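Long-range contact in Cd1 (Flavonifractor plautii, PDB 7D39), which probably acts as an FMN-dependent ene-reductase that starts the breakdown of flavones and flavonols in a gut bacterium: residues Met1-Ile6 with Met29-Glu34. Numbering follows the deposited sequence.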
loop_
_atom_site.group_PDB
_atom_site.type_symbol
_atom_site.label_atom_id
_atom_site.label_comp_id
_atom_site.label_asym_id
_atom_site.label_seq_id
_atom_site.Cartn_x
_atom_site.Cartn_y
_atom_site.Cartn_z
HETATM N N MSE A 1 -16.048 -14.116 9.113
HETATM C CA MSE A 1 -15.060 -13.337 8.435
HETATM C C MSE A 1 -15.775 -12.306 7.617
HETATM O O MSE A 1 -16.767 -12.608 6.994
HETATM C CB MSE A 1 -14.105 -14.241 7.675
HETATM C CG MSE A 1 -14.465 -14.543 6.234
HETATM SE SE MSE A 1 -14.995 -16.432 6.006
HETATM C CE MSE A 1 -16.270 -16.418 7.484
ATOM N N LYS A 2 -15.301 -11.078 7.676
ATOM C CA LYS A 2 -15.882 -9.927 7.034
ATOM C C LYS A 2 -14.944 -9.449 5.959
ATOM O O LYS A 2 -13.843 -9.078 6.247
ATOM C CB LYS A 2 -15.971 -8.833 8.055
ATOM C CG LYS A 2 -17.199 -7.984 8.057
ATOM C CD LYS A 2 -17.571 -7.752 9.511
ATOM C CE LYS A 2 -18.293 -6.437 9.750
ATOM N NZ LYS A 2 -17.455 -5.239 9.497
ATOM N N ILE A 3 -15.387 -9.470 4.719
ATOM C CA ILE A 3 -14.607 -8.969 3.615
ATOM C C ILE A 3 -15.146 -7.654 3.079
ATOM O O ILE A 3 -16.309 -7.542 2.778
ATOM C CB ILE A 3 -14.481 -10.008 2.500
ATOM C CG1 ILE A 3 -13.812 -11.270 3.014
ATOM C CG2 ILE A 3 -13.748 -9.450 1.307
ATOM C CD1 ILE A 3 -12.389 -11.078 3.444
ATOM N N LEU A 4 -14.274 -6.666 2.981
ATOM C CA LEU A 4 -14.564 -5.407 2.338
ATOM C C LEU A 4 -13.976 -5.312 0.944
ATOM O O LEU A 4 -12.821 -5.502 0.747
ATOM C CB LEU A 4 -14.092 -4.241 3.195
ATOM C CG LEU A 4 -14.269 -2.810 2.701
ATOM C CD1 LEU A 4 -15.705 -2.379 2.683
ATOM C CD2 LEU A 4 -13.450 -1.841 3.512
ATOM N N GLY A 5 -14.825 -5.011 -0.010
ATOM C CA GLY A 5 -14.428 -4.627 -1.333
ATOM C C GLY A 5 -14.476 -3.152 -1.634
ATOM O O GLY A 5 -15.440 -2.487 -1.396
ATOM N N ILE A 6 -13.397 -2.671 -2.184
ATOM C CA ILE A 6 -13.232 -1.294 -2.564
ATOM C C ILE A 6 -12.904 -1.176 -4.044
ATOM O O ILE A 6 -12.065 -1.862 -4.532
ATOM C CB ILE A 6 -12.129 -0.593 -1.746
ATOM C CG1 ILE A 6 -12.362 -0.748 -0.252
ATOM C CG2 ILE A 6 -11.967 0.839 -2.197
ATOM C CD1 ILE A 6 -11.208 -0.328 0.605
HETATM N N MSE A 29 -17.499 -18.554 0.019
HETATM C CA MSE A 29 -16.694 -19.136 1.084
HETATM C C MSE A 29 -17.274 -18.869 2.469
HETATM O O MSE A 29 -16.712 -19.298 3.463
HETATM C CB MSE A 29 -15.268 -18.597 1.017
HETATM C CG MSE A 29 -14.569 -18.908 -0.291
HETATM SE SE MSE A 29 -14.344 -20.826 -0.557
HETATM C CE MSE A 29 -15.244 -21.029 -2.264
ATOM N N GLY A 30 -18.384 -18.149 2.543
ATOM C CA GLY A 30 -19.044 -17.919 3.808
ATOM C C GLY A 30 -18.790 -16.576 4.447
ATOM O O GLY A 30 -19.100 -16.410 5.629
ATOM N N ALA A 31 -18.247 -15.614 3.710
ATOM C CA ALA A 31 -17.928 -14.309 4.261
ATOM C C ALA A 31 -19.135 -13.394 4.176
ATOM O O ALA A 31 -19.931 -13.480 3.239
ATOM C CB ALA A 31 -16.758 -13.675 3.509
ATOM N N GLU A 32 -19.273 -12.532 5.175
ATOM C CA GLU A 32 -20.111 -11.352 5.033
ATOM C C GLU A 32 -19.355 -10.329 4.192
ATOM O O GLU A 32 -18.142 -10.175 4.329
ATOM C CB GLU A 32 -20.461 -10.788 6.413
ATOM C CG GLU A 32 -21.277 -9.506 6.427
ATOM C CD GLU A 32 -21.398 -8.915 7.833
ATOM O OE1 GLU A 32 -21.124 -9.640 8.816
ATOM O OE2 GLU A 32 -21.756 -7.724 7.955
ATOM N N VAL A 33 -20.053 -9.663 3.282
ATOM C CA VAL A 33 -19.376 -8.795 2.331
ATOM C C VAL A 33 -19.963 -7.398 2.395
ATOM O O VAL A 33 -21.127 -7.192 2.751
ATOM C CB VAL A 33 -19.445 -9.333 0.884
ATOM C CG1 VAL A 33 -18.601 -10.576 0.753
ATOM C CG2 VAL A 33 -20.895 -9.597 0.479
ATOM N N GLU A 34 -19.125 -6.434 2.039
ATOM C CA GLU A 34 -19.502 -5.039 1.949
ATOM C C GLU A 34 -18.706 -4.411 0.814
ATOM O O GLU A 34 -17.567 -4.807 0.538
ATOM C CB GLU A 34 -19.241 -4.322 3.282
ATOM C CG GLU A 34 -19.620 -2.845 3.298
ATOM C CD GLU A 34 -19.430 -2.209 4.678
ATOM O OE1 GLU A 34 -18.840 -2.860 5.571
ATOM O OE2 GLU A 34 -19.873 -1.055 4.862
#
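Four backbone hydrogen bonds pair strand 2-6 in parallel with strand 32-34, axes 4.8 Å apart and inclined by 22°. Ile3 and Gly5 donate the straighter pair, Ile3 N to Glu32 O at 167° and Gly5 N to Glu34 O at 2.8 Å and 170°; Glu34 N to Ile3 O and Glu32 N to Met1 O, just ahead of the strand, are more bent. CA-H...O contacts fill the ladder, the shortest from Val33 CA to Ile3 O.

The close packing lies around Ala31, where CB meets Met1 CG at 3.7 Å and Ile3 CG1 at 3.8 Å. Ile3 CG1 gets there by lying beside its own backbone N, anti to the carbonyl carbon. Ile3 and Val33 both meet Leu23 of helix 14-28, which covers the face carrying them. Selenomethionine Met1 bends at chi2 and chi3, bringing CE within 3.4 Å of Gly30 O, at the Schellman motif that ends helix 14-28.

The face bearing Lys2, Leu4, Glu32 and Glu34 is looser and more polar, with Glu32 exposed. Lys2 and Glu32 run side by side but come no nearer than 4.1 Å, Lys2 CD to Glu32 OE1, and Lys2 NZ remains 5.2 Å from Glu32 OE2, too far for a salt bridge. Lys2 NZ makes a weak hydrogen bond to Asp79 O, and Glu34 OE2 forms a salt bridge with Lys76. Buried Leu4 crosses Glu34 at a slant, its CD1 touching Glu34 CG at 4.0 Å.

Strand 2-7, helix 14-28 and strand 32-37 thus form the first beta-alpha-beta unit of a flavodoxin-like fold, with 32-37 at the edge of its parallel 2-1-3-4-5 sheet.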